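Local coordinates for CELL WALL surface anchor family protein (Streptococcus pneumoniae, PDB 2WW8) that serves as the adhesin of the pneumococcal pilus and probably mediates attachment to host cells, at residues G48-K53 with K723-T728. Sequence-based numbering, arbitrary orientation.
Sequences GKVVIK and KYPEIT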
ATOM      1  N   GLY A  48      31.603 -20.697  12.632  1.00 29.81           N
ATOM      2  CA  GLY A  48      32.193 -20.190  13.875  1.00 24.66           C
ATOM      3  C   GLY A  48      33.341 -19.206  13.689  1.00 20.96           C
ATOM      4  O   GLY A  48      34.008 -19.230  12.659  1.00 20.29           O
ATOM      5  N   LYS A  49      33.566 -18.327  14.663  1.00 18.04           N
ATOM      6  CA  LYS A  49      34.640 -17.331  14.612  1.00 16.58           C
ATOM      7  C   LYS A  49      35.084 -16.832  15.986  1.00 16.80           C
ATOM      8  O   LYS A  49      34.242 -16.556  16.841  1.00 17.70           O
ATOM      9  CB  LYS A  49      34.273 -16.127  13.753  1.00 15.90           C
ATOM     10  CG  LYS A  49      35.375 -15.079  13.720  1.00 13.21           C
ATOM     11  CD  LYS A  49      34.896 -13.836  13.030  1.00 10.69           C
ATOM     12  CE  LYS A  49      35.986 -12.829  12.825  1.00 13.78           C
ATOM     13  NZ  LYS A  49      35.622 -11.876  11.736  1.00 13.93           N
ATOM     14  N   VAL A  50      36.394 -16.711  16.194  1.00 15.51           N
ATOM     15  CA  VAL A  50      36.948 -16.150  17.432  1.00 14.78           C
ATOM     16  C   VAL A  50      38.200 -15.321  17.140  1.00 14.16           C
ATOM     17  O   VAL A  50      38.967 -15.655  16.240  1.00 14.39           O
ATOM     18  CB  VAL A  50      37.184 -17.232  18.511  1.00 14.84           C
ATOM     19  CG1 VAL A  50      38.310 -18.195  18.113  1.00 14.17           C
ATOM     20  CG2 VAL A  50      37.431 -16.584  19.869  1.00 13.82           C
ATOM     21  N   VAL A  51      38.385 -14.226  17.865  1.00 13.05           N
ATOM     22  CA  VAL A  51      39.498 -13.314  17.614  1.00 13.44           C
ATOM     23  C   VAL A  51      40.250 -13.100  18.949  1.00 14.12           C
ATOM     24  O   VAL A  51      39.610 -12.989  20.003  1.00 13.52           O
ATOM     25  CB  VAL A  51      38.977 -11.983  16.974  1.00 13.78           C
ATOM     26  CG1 VAL A  51      40.040 -10.873  16.938  1.00 12.20           C
ATOM     27  CG2 VAL A  51      38.354 -12.218  15.581  1.00 12.66           C
ATOM     28  N   ILE A  52      41.588 -13.078  18.920  1.00 14.58           N
ATOM     29  CA  ILE A  52      42.401 -12.808  20.120  1.00 14.62           C
ATOM     30  C   ILE A  52      43.326 -11.610  19.940  1.00 14.66           C
ATOM     31  O   ILE A  52      44.091 -11.542  18.981  1.00 13.85           O
ATOM     32  CB  ILE A  52      43.267 -13.986  20.607  1.00 14.56           C
ATOM     33  CG1 ILE A  52      42.480 -15.297  20.710  1.00 14.68           C
ATOM     34  CG2 ILE A  52      43.791 -13.673  21.999  1.00 14.04           C
ATOM     35  CD1 ILE A  52      42.625 -16.218  19.498  1.00 14.61           C
ATOM     36  N   LYS A  53      43.211 -10.670  20.871  1.00 15.48           N
ATOM     37  CA  LYS A  53      44.086  -9.509  20.970  1.00 16.89           C
ATOM     38  C   LYS A  53      45.015  -9.715  22.165  1.00 17.50           C
ATOM     39  O   LYS A  53      44.580 -10.286  23.181  1.00 16.87           O
ATOM     40  CB  LYS A  53      43.304  -8.214  21.217  1.00 17.00           C
ATOM     41  CG  LYS A  53      42.586  -7.653  20.009  1.00 19.72           C
ATOM     42  CD  LYS A  53      42.029  -6.275  20.308  1.00 22.57           C
ATOM     43  CE  LYS A  53      41.581  -5.639  19.009  1.00 27.02           C
ATOM     44  NZ  LYS A  53      41.542  -4.159  19.175  1.00 30.99           N
ATOM     45  N   LYS A 723      27.346 -11.742  16.339  1.00 15.33           N
ATOM     46  CA  LYS A 723      28.598 -11.153  16.843  1.00 15.85           C
ATOM     47  C   LYS A 723      29.630 -12.209  17.221  1.00 15.55           C
ATOM     48  O   LYS A 723      29.299 -13.331  17.632  1.00 15.51           O
ATOM     49  CB  LYS A 723      28.344 -10.245  18.039  1.00 15.53           C
ATOM     50  CG  LYS A 723      27.761  -8.914  17.631  1.00 17.74           C
ATOM     51  CD  LYS A 723      27.089  -8.320  18.835  1.00 23.42           C
ATOM     52  CE  LYS A 723      26.223  -7.131  18.473  1.00 28.98           C
ATOM     53  NZ  LYS A 723      26.439  -6.150  19.591  1.00 31.10           N
ATOM     54  N   TYR A 724      30.897 -11.849  17.075  1.00 15.59           N
ATOM     55  CA  TYR A 724      31.940 -12.812  17.416  1.00 16.74           C
ATOM     56  C   TYR A 724      32.639 -12.409  18.714  1.00 16.61           C
ATOM     57  O   TYR A 724      32.753 -11.223  19.017  1.00 16.16           O
ATOM     58  CB  TYR A 724      32.910 -13.052  16.250  1.00 16.03           C
ATOM     59  CG  TYR A 724      33.692 -11.822  15.908  1.00 17.66           C
ATOM     60  CD1 TYR A 724      34.803 -11.461  16.674  1.00 17.72           C
ATOM     61  CD2 TYR A 724      33.308 -11.011  14.848  1.00 18.56           C
ATOM     62  CE1 TYR A 724      35.513 -10.321  16.390  1.00 18.21           C
ATOM     63  CE2 TYR A 724      34.026  -9.862  14.546  1.00 20.15           C
ATOM     64  CZ  TYR A 724      35.130  -9.538  15.325  1.00 19.77           C
ATOM     65  OH  TYR A 724      35.859  -8.406  15.071  1.00 22.23           O
ATOM     66  N   PRO A 725      33.089 -13.408  19.489  1.00 17.59           N
ATOM     67  CA  PRO A 725      33.914 -13.137  20.682  1.00 18.11           C
ATOM     68  C   PRO A 725      35.349 -12.693  20.384  1.00 18.58           C
ATOM     69  O   PRO A 725      36.018 -13.281  19.523  1.00 18.59           O
ATOM     70  CB  PRO A 725      33.893 -14.464  21.459  1.00 17.49           C
ATOM     71  CG  PRO A 725      33.588 -15.499  20.429  1.00 17.54           C
ATOM     72  CD  PRO A 725      32.819 -14.846  19.297  1.00 16.76           C
ATOM     73  N   GLU A 726      35.781 -11.648  21.094  1.00 18.92           N
ATOM     74  CA  GLU A 726      37.152 -11.149  21.104  1.00 19.16           C
ATOM     75  C   GLU A 726      37.741 -11.219  22.522  1.00 19.55           C
ATOM     76  O   GLU A 726      37.347 -10.467  23.422  1.00 19.34           O
ATOM     77  CB  GLU A 726      37.224  -9.741  20.505  1.00 18.38           C
ATOM     78  CG  GLU A 726      38.519  -9.022  20.774  1.00 20.26           C
ATOM     79  CD  GLU A 726      38.303  -7.530  20.850  1.00 22.32           C
ATOM     80  OE1 GLU A 726      38.148  -6.968  19.744  1.00 22.28           O
ATOM     81  OE2 GLU A 726      38.292  -6.950  21.974  1.00 18.63           O
ATOM     82  N   ILE A 727      38.671 -12.150  22.719  1.00 20.27           N
ATOM     83  CA  ILE A 727      39.480 -12.166  23.944  1.00 20.82           C
ATOM     84  C   ILE A 727      40.642 -11.181  23.874  1.00 20.49           C
ATOM     85  O   ILE A 727      41.381 -11.135  22.888  1.00 19.94           O
ATOM     86  CB  ILE A 727      40.099 -13.516  24.285  1.00 20.49           C
ATOM     87  CG1 ILE A 727      39.030 -14.595  24.335  1.00 21.97           C
ATOM     88  CG2 ILE A 727      40.688 -13.424  25.680  1.00 21.78           C
ATOM     89  CD1 ILE A 727      39.433 -15.831  23.584  1.00 25.67           C
ATOM     90  N   THR A 728      40.766 -10.386  24.931  1.00 20.34           N
ATOM     91  CA  THR A 728      41.924  -9.539  25.122  1.00 20.28           C
ATOM     92  C   THR A 728      42.798 -10.178  26.213  1.00 20.67           C
ATOM     93  O   THR A 728      42.357 -10.441  27.343  1.00 19.64           O
ATOM     94  CB  THR A 728      41.554  -8.068  25.379  1.00 19.99           C
ATOM     95  OG1 THR A 728      40.850  -7.587  24.232  1.00 20.48           O
ATOM     96  CG2 THR A 728      42.810  -7.197  25.575  1.00 20.66           C
TER
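Two parallel central strands of a prealbumin-like (CNA_B-type) β-sandwich meet where Val51, Ile52 and Lys53 pair with Glu726, Ile727 and Thr728. Strand 724-730 returns some 670 residues later in the chain to sit between strands 48-55 and 135-137, so this domain is completed by a distant part of the sequence. The ladder begins with Val51 N donating to Pro725 O (3.0 Å); Val51 O then accepts Ile727 N, and Lys53 N reaches Ile727 O at 2.8 Å in a nearly straight bond (170°). Proline has no N-H to give, and at that end Pro725 CD packs 3.3 Å from Lys49 O. On the sheet face carrying Val51 and Glu726, Lys49 and Val51 approach the Tyr724 ring from the same side of its plane. With CG anti to the backbone N (chi1 179°) and the chain extended beyond it, Lys49 lays CE over the centre of one ring face, 3.9 Å from the Tyr724 centroid, while NZ makes an off-centre cation-pi contact and a salt bridge to Glu139. Further along, Lys53 leans its aliphatic chain on the Glu726 carboxylate, whose OE1 is salt-bridged to Arg137. The opposite face, packed against strand 127-129, brings Val50 CG2 to 4.0 Å from Pro725 CG and Ile52 CG1 to 4.2 Å from Ile727 CD1. Val51 CG2 makes the tighter apolar contact, meeting the Tyr724 ring obliquely at CE1, 3.5 Å away.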